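PbICP-C (Plasmodium berghei, PDB 3PNR) probably inhibits papain-like cysteine peptidases, its immunoglobulin-like β-sandwich domain presenting loops that would block the active-site cleft of the enzyme. Local coordinates at residues I74-P79 with S97-V102; K89-S94 with V102-K107. All blocks are in the same frame, centred on the assembly; numbering follows the deposited sequence.

Contact 1 (I74-P79 with S97-V102); sequences IHKDEP and SEEISV. With CD (cadmium ion), chain F.
Ile74, at the end of strand 68-75, faces Val102 of strand 100-107 with CA atoms 8.4 Å apart, and the touching parts run 147° from each other. This spacing is too wide for backbone pairing. Side chains make the join, between the two sheets of the immunoglobulin-like sandwich.

Ile74 uses both of its branches. CG1 lies beside the backbone N (chi1 -46°) and carries CD1 to Val102, where Ile74 CD1 is 3.4 Å from Val102 CG2. The other branch serves Ile100, with Ile74 CG2 and Ile100 CG2 4.0 Å apart.

Further out, Lys76 and Glu99 approach from opposite directions and form a salt bridge. Lys76 NZ donates to Glu99 OE1 at 3.2 Å, from above the carboxylate plane and 35° out of it. Bends at chi2 and chi4 bring Lys76 NZ to the carboxylate at the end of the extended Glu99. Ile100 O, at the start of strand 100-107, accepts hydrogen bonds from both Ser97 N and Ser97 OG across the turn.

His75 leaves the strand on the side opposite Ile74 and binds a cadmium ion through ND1 at 2.4 Å. Asp77 also binds the cadmium, through OD1 at 2.2 Å and OD2 at 2.7 Å. Water 1 is a further ligand.

Strand 159-168 adjoins the contact: Ile163 packs on Ile74, Tyr161 touches Lys76 and Glu99, and Tyr165 meets Val102. Phe95 of strand 95-96 packs on Ile74 and Ile100, and strand 146-155 covers Val102 through Ser151 and Ile153.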
loop_
_atom_site.group_PDB
_atom_site.type_symbol
_atom_site.label_atom_id
_atom_site.label_comp_id
_atom_site.label_asym_id
_atom_site.label_seq_id
_atom_site.Cartn_x
_atom_site.Cartn_y
_atom_site.Cartn_z
ATOM N N ILE B 74 24.528 4.609 -14.025
ATOM C CA ILE B 74 25.059 4.445 -15.372
ATOM C C ILE B 74 26.514 3.995 -15.237
ATOM O O ILE B 74 27.298 4.644 -14.544
ATOM C CB ILE B 74 25.022 5.774 -16.152
ATOM C CG1 ILE B 74 23.670 6.463 -15.981
ATOM C CG2 ILE B 74 25.297 5.535 -17.631
ATOM C CD1 ILE B 74 22.587 5.922 -16.901
ATOM N N HIS B 75 26.873 2.882 -15.876
ATOM C CA HIS B 75 28.239 2.355 -15.782
ATOM C C HIS B 75 28.855 2.056 -17.148
ATOM O O HIS B 75 28.151 1.739 -18.108
ATOM C CB HIS B 75 28.281 1.074 -14.937
ATOM C CG HIS B 75 27.586 1.194 -13.616
ATOM N ND1 HIS B 75 28.216 1.664 -12.483
ATOM C CD2 HIS B 75 26.317 0.900 -13.247
ATOM C CE1 HIS B 75 27.362 1.659 -11.473
ATOM N NE2 HIS B 75 26.203 1.202 -11.911
ATOM N N LYS B 76 30.177 2.155 -17.229
ATOM C CA LYS B 76 30.892 1.613 -18.376
ATOM C C LYS B 76 31.185 0.153 -18.087
ATOM O O LYS B 76 31.085 -0.698 -18.972
ATOM C CB LYS B 76 32.185 2.383 -18.637
ATOM C CG LYS B 76 31.980 3.681 -19.397
ATOM C CD LYS B 76 31.288 3.423 -20.729
ATOM C CE LYS B 76 30.711 4.700 -21.322
ATOM N NZ LYS B 76 31.742 5.762 -21.480
ATOM N N ASP B 77 31.533 -0.128 -16.835
ATOM C CA ASP B 77 31.726 -1.497 -16.360
ATOM C C ASP B 77 30.397 -2.238 -16.251
ATOM O O ASP B 77 29.394 -1.669 -15.818
ATOM C CB ASP B 77 32.393 -1.489 -14.980
ATOM C CG ASP B 77 31.567 -0.749 -13.935
ATOM O OD1 ASP B 77 31.278 0.447 -14.160
ATOM O OD2 ASP B 77 31.204 -1.359 -12.900
ATOM N N GLU B 78 30.394 -3.508 -16.642
ATOM C CA GLU B 78 29.255 -4.371 -16.371
ATOM C C GLU B 78 29.045 -4.379 -14.860
ATOM O O GLU B 78 29.942 -4.772 -14.111
ATOM C CB GLU B 78 29.519 -5.787 -16.873
ATOM C CG GLU B 78 28.372 -6.753 -16.645
ATOM C CD GLU B 78 28.709 -8.166 -17.084
ATOM O OE1 GLU B 78 29.822 -8.642 -16.761
ATOM O OE2 GLU B 78 27.862 -8.800 -17.753
ATOM N N PRO B 79 27.856 -3.935 -14.410
ATOM C CA PRO B 79 27.587 -3.703 -12.986
ATOM C C PRO B 79 27.292 -4.991 -12.213
ATOM O O PRO B 79 26.577 -5.873 -12.696
ATOM C CB PRO B 79 26.338 -2.805 -13.005
ATOM C CG PRO B 79 26.024 -2.547 -14.472
ATOM C CD PRO B 79 26.670 -3.654 -15.232
ATOM N N SER B 97 25.387 13.739 -18.116
ATOM C CA SER B 97 26.812 13.841 -18.421
ATOM C C SER B 97 27.025 14.287 -19.866
ATOM O O SER B 97 26.067 14.446 -20.625
ATOM C CB SER B 97 27.532 12.512 -18.163
ATOM O OG SER B 97 27.260 11.569 -19.187
ATOM N N GLU B 98 28.283 14.494 -20.238
ATOM C CA GLU B 98 28.616 14.883 -21.600
ATOM C C GLU B 98 28.225 13.784 -22.582
ATOM O O GLU B 98 27.794 14.063 -23.700
ATOM C CB GLU B 98 30.111 15.196 -21.719
ATOM C CG GLU B 98 31.031 14.054 -21.291
ATOM C CD GLU B 98 32.486 14.293 -21.670
ATOM O OE1 GLU B 98 32.891 15.471 -21.787
ATOM O OE2 GLU B 98 33.226 13.301 -21.849
ATOM N N GLU B 99 28.361 12.534 -22.149
ATOM C CA GLU B 99 28.127 11.383 -23.014
ATOM C C GLU B 99 26.661 10.965 -23.078
ATOM O O GLU B 99 26.149 10.633 -24.147
ATOM C CB GLU B 99 28.972 10.196 -22.550
ATOM C CG GLU B 99 30.444 10.516 -22.372
ATOM C CD GLU B 99 31.218 9.363 -21.769
ATOM O OE1 GLU B 99 30.694 8.719 -20.835
ATOM O OE2 GLU B 99 32.350 9.103 -22.226
ATOM N N ILE B 100 25.989 10.977 -21.930
ATOM C CA ILE B 100 24.627 10.457 -21.845
ATOM C C ILE B 100 23.808 11.161 -20.766
ATOM O O ILE B 100 24.359 11.724 -19.819
ATOM C CB ILE B 100 24.640 8.935 -21.557
ATOM C CG1 ILE B 100 23.242 8.327 -21.735
ATOM C CG2 ILE B 100 25.206 8.662 -20.161
ATOM C CD1 ILE B 100 23.258 6.817 -21.978
ATOM N N SER B 101 22.488 11.129 -20.915
ATOM C CA SER B 101 21.604 11.654 -19.880
ATOM C C SER B 101 20.382 10.751 -19.664
ATOM O O SER B 101 19.678 10.390 -20.619
ATOM C CB SER B 101 21.171 13.087 -20.202
ATOM O OG SER B 101 20.132 13.094 -21.163
ATOM N N VAL B 102 20.151 10.377 -18.406
ATOM C CA VAL B 102 19.000 9.551 -18.045
ATOM C C VAL B 102 18.282 10.062 -16.788
ATOM O O VAL B 102 18.910 10.458 -15.801
ATOM C CB VAL B 102 19.379 8.061 -17.880
ATOM C CG1 VAL B 102 18.146 7.188 -18.062
ATOM C CG2 VAL B 102 20.464 7.664 -18.883
HETATM CD CD CD F . 30.565 1.121 -12.161
HETATM O O HOH W 1 30.270 3.538 -11.515
#

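Contact 2 (K89-S94 with V102-K107); sequences KLTKKS and VTQPKK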
loop_
_atom_site.group_PDB
_atom_site.type_symbol
_atom_site.label_atom_id
_atom_site.label_comp_id
_atom_site.label_asym_id
_atom_site.label_seq_id
_atom_site.Cartn_x
_atom_site.Cartn_y
_atom_site.Cartn_z
ATOM N N LYS B 89 16.992 5.566 1.237
ATOM C CA LYS B 89 16.365 6.880 1.166
ATOM C C LYS B 89 16.073 7.323 -0.265
ATOM O O LYS B 89 16.431 6.648 -1.236
ATOM C CB LYS B 89 17.235 7.924 1.875
ATOM C CG LYS B 89 17.480 7.598 3.342
ATOM C CD LYS B 89 18.344 8.646 4.026
ATOM C CE LYS B 89 18.571 8.285 5.493
ATOM N NZ LYS B 89 19.394 9.297 6.214
ATOM N N LEU B 90 15.416 8.469 -0.382
ATOM C CA LEU B 90 15.000 8.992 -1.672
ATOM C C LEU B 90 16.194 9.341 -2.570
ATOM O O LEU B 90 17.133 10.009 -2.141
ATOM C CB LEU B 90 14.115 10.219 -1.462
ATOM C CG LEU B 90 12.754 10.143 -2.160
ATOM C CD1 LEU B 90 11.681 10.929 -1.385
ATOM C CD2 LEU B 90 12.861 10.597 -3.612
ATOM N N THR B 91 16.147 8.881 -3.818
ATOM C CA THR B 91 17.194 9.176 -4.791
ATOM C C THR B 91 16.675 10.174 -5.815
ATOM O O THR B 91 16.006 9.792 -6.776
ATOM C CB THR B 91 17.676 7.894 -5.508
ATOM O OG1 THR B 91 18.487 7.120 -4.615
ATOM C CG2 THR B 91 18.491 8.233 -6.728
ATOM N N LYS B 92 16.992 11.451 -5.614
ATOM C CA LYS B 92 16.413 12.521 -6.434
ATOM C C LYS B 92 17.148 12.833 -7.744
ATOM O O LYS B 92 16.515 13.037 -8.783
ATOM C CB LYS B 92 16.231 13.799 -5.609
ATOM C CG LYS B 92 14.993 13.786 -4.726
ATOM C CD LYS B 92 14.519 15.199 -4.416
ATOM C CE LYS B 92 13.062 15.209 -3.961
ATOM N NZ LYS B 92 12.473 16.579 -3.979
ATOM N N LYS B 93 18.476 12.866 -7.696
ATOM C CA LYS B 93 19.274 13.238 -8.863
ATOM C C LYS B 93 19.017 12.362 -10.095
ATOM O O LYS B 93 19.046 11.131 -10.010
ATOM C CB LYS B 93 20.768 13.205 -8.526
ATOM C CG LYS B 93 21.169 14.034 -7.319
ATOM C CD LYS B 93 22.682 14.145 -7.217
ATOM C CE LYS B 93 23.270 14.812 -8.457
ATOM N NZ LYS B 93 24.766 14.748 -8.493
ATOM N N SER B 94 18.770 13.014 -11.233
ATOM C CA SER B 94 18.783 12.357 -12.540
ATOM C C SER B 94 20.212 12.330 -13.073
ATOM O O SER B 94 21.099 12.970 -12.508
ATOM C CB SER B 94 17.875 13.087 -13.532
ATOM O OG SER B 94 16.535 12.639 -13.432
ATOM N N VAL B 102 20.151 10.377 -18.406
ATOM C CA VAL B 102 19.000 9.551 -18.045
ATOM C C VAL B 102 18.282 10.062 -16.788
ATOM O O VAL B 102 18.910 10.458 -15.801
ATOM C CB VAL B 102 19.379 8.061 -17.880
ATOM C CG1 VAL B 102 18.146 7.188 -18.062
ATOM C CG2 VAL B 102 20.464 7.664 -18.883
ATOM N N THR B 103 16.956 10.052 -16.837
ATOM C CA THR B 103 16.146 10.638 -15.775
ATOM C C THR B 103 15.607 9.599 -14.793
ATOM O O THR B 103 15.363 8.452 -15.167
ATOM C CB THR B 103 14.959 11.394 -16.373
ATOM O OG1 THR B 103 14.258 10.526 -17.273
ATOM C CG2 THR B 103 15.444 12.618 -17.132
ATOM N N GLN B 104 15.427 10.010 -13.539
ATOM C CA GLN B 104 14.768 9.170 -12.541
ATOM C C GLN B 104 13.337 8.889 -12.984
ATOM O O GLN B 104 12.666 9.777 -13.512
ATOM C CB GLN B 104 14.757 9.858 -11.173
ATOM C CG GLN B 104 16.091 9.841 -10.445
ATOM C CD GLN B 104 16.481 8.451 -9.961
ATOM O OE1 GLN B 104 15.655 7.537 -9.905
ATOM N NE2 GLN B 104 17.749 8.289 -9.610
ATOM N N PRO B 105 12.861 7.649 -12.779
ATOM C CA PRO B 105 11.484 7.369 -13.206
ATOM C C PRO B 105 10.487 8.300 -12.514
ATOM O O PRO B 105 10.660 8.624 -11.337
ATOM C CB PRO B 105 11.270 5.909 -12.782
ATOM C CG PRO B 105 12.648 5.327 -12.706
ATOM C CD PRO B 105 13.524 6.458 -12.218
ATOM N N LYS B 106 9.481 8.750 -13.257
ATOM C CA LYS B 106 8.417 9.582 -12.701
ATOM C C LYS B 106 7.044 9.118 -13.178
ATOM O O LYS B 106 6.940 8.313 -14.106
ATOM C CB LYS B 106 8.654 11.066 -13.002
ATOM C CG LYS B 106 9.718 11.687 -12.096
ATOM C CD LYS B 106 9.887 13.185 -12.322
ATOM C CE LYS B 106 10.958 13.764 -11.392
ATOM N NZ LYS B 106 11.304 15.184 -11.708
ATOM N N LYS B 107 6.001 9.625 -12.526
ATOM C CA LYS B 107 4.633 9.154 -12.731
ATOM C C LYS B 107 4.194 9.088 -14.192
ATOM O O LYS B 107 4.366 10.042 -14.954
ATOM C CB LYS B 107 3.646 10.033 -11.957
ATOM C CG LYS B 107 3.979 10.221 -10.486
ATOM C CD LYS B 107 2.869 10.972 -9.751
ATOM C CE LYS B 107 3.016 10.831 -8.237
ATOM N NZ LYS B 107 1.835 11.357 -7.490
#
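Gln104 reaches from strand 100-107 into the loop that holds Thr91, Lys93 and Ser94. The loop leads into the short hairpin of strands 95-96 and 100-107, part of an immunoglobulin-like β-sandwich. Gln104 sits where strand 100-107 is interrupted, and its buried side chain packs against the loop.

Gln104 CB points toward the loop and lies 4.0 Å from Ser94 OG. Gln104 CG has two carbonyl oxygens on one side, Lys93 O at 3.3 Å and Lys92 O at 3.6 Å. A bend at chi2 (-70°) then swings the amide toward Thr91, with Gln104 CD 3.5 Å from Thr91 O. At the tip, Gln104 NE2 donates to Lys93 O over 3.1 Å with an N-H...O angle of 157°. The acceptor lies in the plane of the glutamine amide, but the donor is tilted 26° from the carbonyl plane of Lys93. Gln104 OE1 points away from Lys93 O and is hydrogen-bonded outside the two segments.

Gln104 NE2 also bonds to Leu71 O of strand 68-75. The two carbonyls hold the amide in place and link the loop to that strand. Thr91 crosses the glutamine at about a right angle, with its methyl CG2 beside the amide nitrogen. Thr103 CB points away overall but still touches Ser94 OG; Thr103 OG1 bonds to Val152 N of strand 146-155.

In the second bond across the contact, Gln104 N donates to Ser94 OG at 2.9 Å.

In the fold
Contacts 1 and 2 lie side by side along strand 100-107, with centres 15 Å apart. They meet in sequence at Val102, which belongs to both. Their segments alternate along the chain: 74-79, then 89-94, then 97-102 and 102-107. Contact 1 joins the end of strand 68-75, at the edge of the four-stranded sheet, to strand 100-107 of the five-stranded sheet. Contact 2 fastens the connection between strands 68-75 and 95-96 to the same strand 100-107. Both therefore tie the edge of the four-stranded sheet, and the chain leaving it, to strand 100-107. The cadmium site lies at contact 1, whereas Lys89, Leu90 and Lys107 of contact 2 come near another protein chain.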